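Local coordinates for protein orotidine 5'-phosphate decarboxylase (Streptomyces avermitilis, PDB 3V75) that probably catalyses the decarboxylation of orotidine 5'-phosphate to UMP and CO2, the last step of de novo UMP biosynthesis, at residues 174-179 / 185-190; 219-224 / 231-236. All blocks are in the same frame, centred on the assembly; numbering follows the deposited sequence. Where two conformers were deposited one is given.

Overall arrangement
Both contacts belong to one closed TIM barrel of eight parallel strands, their centres about 11 Å apart. They come in series: contact 1 (174-179 with 185-190) closes before contact 2 (219-224 with 231-236) opens. Each pairs a strand end with the chain that follows it. Neighbouring strands 170-176 and 217-221 are joined by probable hydrogen bonds, Leu-176 N to Val-220 O (3.0 Å) and Leu-176 O to Gly-222 N (2.8 Å). Both end at the C-terminal rim, where TIM-barrel enzymes carry their active sites. Polar contact 1, at the subunit interface, borders the predicted proton donor Lys-119; apolar contact 2 lies in the outer layer, its Ala-219 side chain about 12 Å from that of Lys-119.

Contact 1. Residues 174-179 / 185-190; sequences LALTSN and VQHAVR
Gln-186 reaches across to Thr-177 with both ends of its amide, bracing the loop after strand 170-176 of the TIM barrel against the end of helix 183-186. Its OE1 accepts from Thr-177 N at 2.9 Å, fairly straight at hydrogen (162°) although the donor is tilted from the carbonyl plane. NE2 donates to Thr-177 OG1, also at 2.9 Å and straighter (170°), the hydroxyl almost in the amide plane. Those two bonds, to N and OG1 of one residue, fix the amide's rotation, and a water gives OE1 a second donor. With CG anti to the carbonyl carbon (chi1 -66°), the extended side chain passes Ala-175 O, 3.2 Å from CG. Shortening Gln-186 to an alanine removes both amide atoms, which would probably leave Thr-177 N without its acceptor, OG1 without its N-H donor and the water without one anchor. Further out, Tyr-151 OH of the second subunit bonds Ala-175 O. The Thr-177 side chain is about 6 Å from that of the predicted proton donor Lys-119. Thr-177 OG1 in turn donates to Asn-179 OD1 at 2.7 Å, in the carbonyl plane, and the water donates to Thr-177 O (2.7 Å) and Gln-186 OE1 (2.8 Å).

Contact 2. Residues 219-224 / 231-236; sequences AVVGAT and YDLDIN
Ile-235 and Leu-233 meet Ala-219 and Val-221 on the outward face of barrel strand 217-221, methyl against methyl. The outward setting follows from the neighbours: Ala-219 also touches Leu-201 and Leu-204 of helix 196-207, whereas Val-221 and Leu-233 share Phe-258 of helix 254-258.

The side chain of Ile-235 can be followed outward. CB directs it toward the strand, and CG2 branches off anti to the carbonyl carbon, 3.8 Å from Asp-232 O, so it packs on its own loop and not on the strand. CG1 takes the position between backbone N and carbonyl carbon (chi1 62°) and passes 3.8 Å from Leu-233 O. From there the chain runs on extended, so that CD1 alone of its atoms arrives at the strand, 4.2 Å from Ala-219 CB and equally far from Ala-219 N. The second meeting is looser: Leu-233 CD2 stands 4.4 Å from Val-221 CG2. The two strand side chains, two residues apart and on one face, form a continuous apolar patch, with Ala-219 CB 4.0 Å from Val-221 CG2.

Segment 231-236 has no regular helix or strand, and tight turns shape it. Asp-232 OD1 accepts from Asp-234 N at 3.0 Å, an Asx turn whose donor lies above the carboxylate plane. Asp-234 centres an inverse gamma turn, closed by a weak bond from Ile-235 N to Leu-233 O. Beyond it, Asn-208 ND2 bonds Ile-235 O, tying the loop to the chain just past helix 196-207.

No hydrogen bond crosses between the segments, and only 122 Å² is buried. Van der Waals contact, close to ordinary methyl spacing at Ile-235 and slacker at Leu-233, is all that joins them directly, and it imposes little direction; the loop's turns and outside bonds probably do more to set its course.

Contact 1. Residues 174-179 / 185-190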
loop_
_atom_site.group_PDB
_atom_site.type_symbol
_atom_site.label_atom_id
_atom_site.label_comp_id
_atom_site.label_asym_id
_atom_site.label_seq_id
_atom_site.Cartn_x
_atom_site.Cartn_y
_atom_site.Cartn_z
ATOM N N LEU A 174 1.079 6.183 9.192
ATOM C CA LEU A 174 -0.181 6.932 9.180
ATOM C C LEU A 174 -0.759 6.984 10.583
ATOM O O LEU A 174 -0.906 5.941 11.237
ATOM C CB LEU A 174 -1.203 6.260 8.278
ATOM C CG LEU A 174 -0.805 6.029 6.825
ATOM C CD1 LEU A 174 -1.906 5.347 6.049
ATOM C CD2 LEU A 174 -0.412 7.372 6.142
ATOM N N ALA A 175 -1.081 8.184 11.073
ATOM C CA ALA A 175 -1.679 8.302 12.400
ATOM C C ALA A 175 -3.023 9.028 12.350
ATOM O O ALA A 175 -4.052 8.481 12.713
ATOM C CB ALA A 175 -0.715 8.987 13.375
ATOM N N LEU A 176 -3.001 10.277 11.879
ATOM C CA LEU A 176 -4.182 11.153 11.877
ATOM C C LEU A 176 -4.254 11.847 10.517
ATOM O O LEU A 176 -3.356 12.616 10.157
ATOM C CB LEU A 176 -4.024 12.194 12.971
ATOM C CG LEU A 176 -4.184 11.615 14.379
ATOM C CD1 LEU A 176 -3.608 12.541 15.427
ATOM C CD2 LEU A 176 -5.681 11.303 14.663
ATOM N N THR A 177 -5.320 11.602 9.767
ATOM C CA THR A 177 -5.462 12.218 8.438
ATOM C C THR A 177 -6.722 13.065 8.353
ATOM O O THR A 177 -7.682 12.853 9.100
ATOM C CB THR A 177 -5.427 11.146 7.346
ATOM O OG1 THR A 177 -6.464 10.161 7.575
ATOM C CG2 THR A 177 -4.041 10.475 7.341
ATOM N N SER A 178 -6.726 14.053 7.439
ATOM C CA SER A 178 -7.812 15.022 7.434
ATOM C C SER A 178 -8.900 14.740 6.428
ATOM O O SER A 178 -9.844 15.527 6.299
ATOM C CB SER A 178 -7.254 16.430 7.217
ATOM O OG SER A 178 -6.800 16.516 5.887
ATOM N N ASN A 179 -8.842 13.583 5.749
ATOM C CA ASN A 179 -9.951 13.210 4.881
ATOM C C ASN A 179 -11.224 13.001 5.713
ATOM O O ASN A 179 -11.123 12.740 6.921
ATOM C CB ASN A 179 -9.599 11.971 4.040
ATOM C CG ASN A 179 -9.205 10.773 4.910
ATOM O OD1 ASN A 179 -8.205 10.833 5.655
ATOM N ND2 ASN A 179 -9.992 9.693 4.820
ATOM N N VAL A 185 -11.470 4.749 11.594
ATOM C CA VAL A 185 -10.532 3.801 12.205
ATOM C C VAL A 185 -9.680 4.518 13.253
ATOM O O VAL A 185 -9.468 4.002 14.348
ATOM C CB VAL A 185 -9.621 3.157 11.137
ATOM C CG1 VAL A 185 -8.574 2.214 11.800
ATOM C CG2 VAL A 185 -10.462 2.409 10.157
ATOM N N GLN A 186 -9.172 5.698 12.926
ATOM C CA GLN A 186 -8.190 6.363 13.768
ATOM C C GLN A 186 -8.738 6.705 15.152
ATOM O O GLN A 186 -7.976 6.777 16.122
ATOM C CB GLN A 186 -7.687 7.648 13.049
ATOM C CG GLN A 186 -6.911 7.282 11.786
ATOM C CD GLN A 186 -6.785 8.395 10.761
ATOM O OE1 GLN A 186 -6.947 9.576 11.081
ATOM N NE2 GLN A 186 -6.501 8.017 9.519
ATOM N N HIS A 187 -10.047 6.943 15.246
ATOM C CA HIS A 187 -10.666 7.326 16.533
ATOM C C HIS A 187 -11.259 6.147 17.304
ATOM O O HIS A 187 -11.802 6.332 18.399
ATOM C CB HIS A 187 -11.740 8.400 16.364
ATOM C CG HIS A 187 -11.205 9.680 15.781
ATOM N ND1 HIS A 187 -12.044 10.654 15.282
ATOM C CD2 HIS A 187 -9.940 10.139 15.629
ATOM C CE1 HIS A 187 -11.305 11.664 14.828
ATOM N NE2 HIS A 187 -10.032 11.387 15.047
ATOM N N ALA A 188 -11.181 4.947 16.722
ATOM C CA ALA A 188 -11.743 3.757 17.373
ATOM C C ALA A 188 -10.890 3.483 18.631
ATOM O O ALA A 188 -9.680 3.698 18.633
ATOM C CB ALA A 188 -11.703 2.584 16.406
ATOM N N VAL A 189 -11.543 3.025 19.696
ATOM C CA VAL A 189 -10.918 2.954 21.020
ATOM C C VAL A 189 -10.539 1.516 21.442
ATOM O O VAL A 189 -11.354 0.595 21.343
ATOM C CB VAL A 189 -11.849 3.585 22.079
ATOM C CG1 VAL A 189 -11.261 3.462 23.496
ATOM C CG2 VAL A 189 -12.044 5.074 21.732
ATOM N N ARG A 190 -9.292 1.360 21.898
ATOM C CA ARG A 190 -8.787 0.066 22.382
ATOM C C ARG A 190 -9.128 -0.172 23.846
ATOM O O ARG A 190 -9.651 0.730 24.546
ATOM C CB ARG A 190 -7.275 -0.036 22.144
ATOM C CG ARG A 190 -6.892 0.187 20.684
ATOM C CD ARG A 190 -5.435 -0.254 20.425
ATOM N NE ARG A 190 -5.332 -1.704 20.569
ATOM C CZ ARG A 190 -4.675 -2.333 21.536
ATOM N NH1 ARG A 190 -4.013 -1.626 22.460
ATOM N NH2 ARG A 190 -4.687 -3.662 21.583
HETATM O O HOH W 1 -8.346 11.958 11.610
#

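Contact 2. Residues 219-224 / 231-236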
loop_
_atom_site.group_PDB
_atom_site.type_symbol
_atom_site.label_atom_id
_atom_site.label_comp_id
_atom_site.label_asym_id
_atom_site.label_seq_id
_atom_site.Cartn_x
_atom_site.Cartn_y
_atom_site.Cartn_z
ATOM N N ALA A 219 5.251 10.147 12.193
ATOM C CA ALA A 219 3.825 9.924 11.954
ATOM C C ALA A 219 3.342 10.858 10.843
ATOM O O ALA A 219 3.860 11.972 10.703
ATOM C CB ALA A 219 3.014 10.231 13.228
ATOM N N VAL A 220 2.322 10.425 10.105
ATOM C CA VAL A 220 1.592 11.323 9.217
ATOM C C VAL A 220 0.439 11.927 10.042
ATOM O O VAL A 220 -0.381 11.192 10.613
ATOM C CB VAL A 220 1.046 10.590 7.977
ATOM C CG1 VAL A 220 0.292 11.604 7.082
ATOM C CG2 VAL A 220 2.225 9.915 7.222
ATOM N N VAL A 221 0.415 13.263 10.128
ATOM C CA VAL A 221 -0.573 14.006 10.925
ATOM C C VAL A 221 -1.013 15.191 10.078
ATOM O O VAL A 221 -0.207 16.099 9.796
ATOM C CB VAL A 221 0.049 14.534 12.223
ATOM C CG1 VAL A 221 -0.989 15.277 13.076
ATOM C CG2 VAL A 221 0.613 13.365 13.042
ATOM N N GLY A 222 -2.261 15.172 9.636
ATOM C CA GLY A 222 -2.768 16.201 8.736
ATOM C C GLY A 222 -2.828 17.581 9.378
ATOM O O GLY A 222 -3.356 17.731 10.497
ATOM N N ALA A 223 -2.276 18.582 8.666
ATOM C CA ALA A 223 -2.171 19.946 9.215
ATOM C C ALA A 223 -3.513 20.647 9.307
ATOM O O ALA A 223 -3.610 21.688 9.964
ATOM C CB ALA A 223 -1.215 20.811 8.367
ATOM N N THR A 224 -4.530 20.145 8.605
ATOM C CA THR A 224 -5.832 20.818 8.619
ATOM C C THR A 224 -6.791 20.224 9.657
ATOM O O THR A 224 -7.952 20.631 9.730
ATOM C CB THR A 224 -6.519 20.806 7.235
ATOM O OG1 THR A 224 -6.733 19.451 6.813
ATOM C CG2 THR A 224 -5.657 21.508 6.184
ATOM N N TYR A 231 -4.183 14.944 21.148
ATOM C CA TYR A 231 -3.128 13.939 20.949
ATOM C C TYR A 231 -1.797 14.435 21.464
ATOM O O TYR A 231 -1.494 15.641 21.376
ATOM C CB TYR A 231 -3.026 13.558 19.471
ATOM C CG TYR A 231 -4.283 12.870 19.043
ATOM C CD1 TYR A 231 -4.451 11.491 19.280
ATOM C CD2 TYR A 231 -5.356 13.590 18.500
ATOM C CE1 TYR A 231 -5.648 10.847 18.946
ATOM C CE2 TYR A 231 -6.565 12.955 18.170
ATOM C CZ TYR A 231 -6.698 11.582 18.379
ATOM O OH TYR A 231 -7.879 10.972 18.040
ATOM N N ASP A 232 -0.993 13.514 21.991
ATOM C CA ASP A 232 0.379 13.825 22.391
ATOM C C ASP A 232 1.304 13.633 21.198
ATOM O O ASP A 232 1.682 12.512 20.839
ATOM C CB ASP A 232 0.814 12.903 23.534
ATOM C CG ASP A 232 2.180 13.252 24.058
ATOM O OD1 ASP A 232 2.831 14.184 23.534
ATOM O OD2 ASP A 232 2.628 12.560 25.012
ATOM N N LEU A 233 1.642 14.743 20.556
ATOM C CA LEU A 233 2.484 14.700 19.363
ATOM C C LEU A 233 3.982 14.769 19.703
ATOM O O LEU A 233 4.814 14.791 18.777
ATOM C CB LEU A 233 2.097 15.852 18.409
ATOM C CG LEU A 233 0.651 15.807 17.934
ATOM C CD1 LEU A 233 0.381 17.026 16.972
ATOM C CD2 LEU A 233 0.339 14.496 17.258
ATOM N N ASP A 234 4.316 14.796 20.996
ATOM C CA ASP A 234 5.683 14.799 21.536
ATOM C C ASP A 234 6.235 13.380 21.359
ATOM O O ASP A 234 6.386 12.703 22.393
ATOM C CB ASP A 234 5.667 15.083 23.066
ATOM C CG ASP A 234 7.072 15.394 23.647
ATOM O OD1 ASP A 234 8.045 15.361 22.879
ATOM O OD2 ASP A 234 7.182 15.676 24.883
ATOM N N ILE A 235 6.493 12.905 20.144
ATOM C CA ILE A 235 6.954 11.518 19.932
ATOM C C ILE A 235 8.441 11.434 19.630
ATOM O O ILE A 235 8.958 10.353 19.326
ATOM C CB ILE A 235 6.152 10.824 18.809
ATOM C CG1 ILE A 235 6.339 11.546 17.476
ATOM C CG2 ILE A 235 4.680 10.766 19.213
ATOM C CD1 ILE A 235 5.848 10.769 16.254
ATOM N N ASN A 236 9.145 12.556 19.737
ATOM C CA ASN A 236 10.578 12.606 19.388
ATOM C C ASN A 236 10.837 12.027 17.999
ATOM O O ASN A 236 11.867 11.353 17.739
ATOM C CB ASN A 236 11.482 11.941 20.439
ATOM C CG ASN A 236 12.938 12.233 20.188
ATOM O OD1 ASN A 236 13.277 13.347 19.746
ATOM N ND2 ASN A 236 13.810 11.248 20.400
#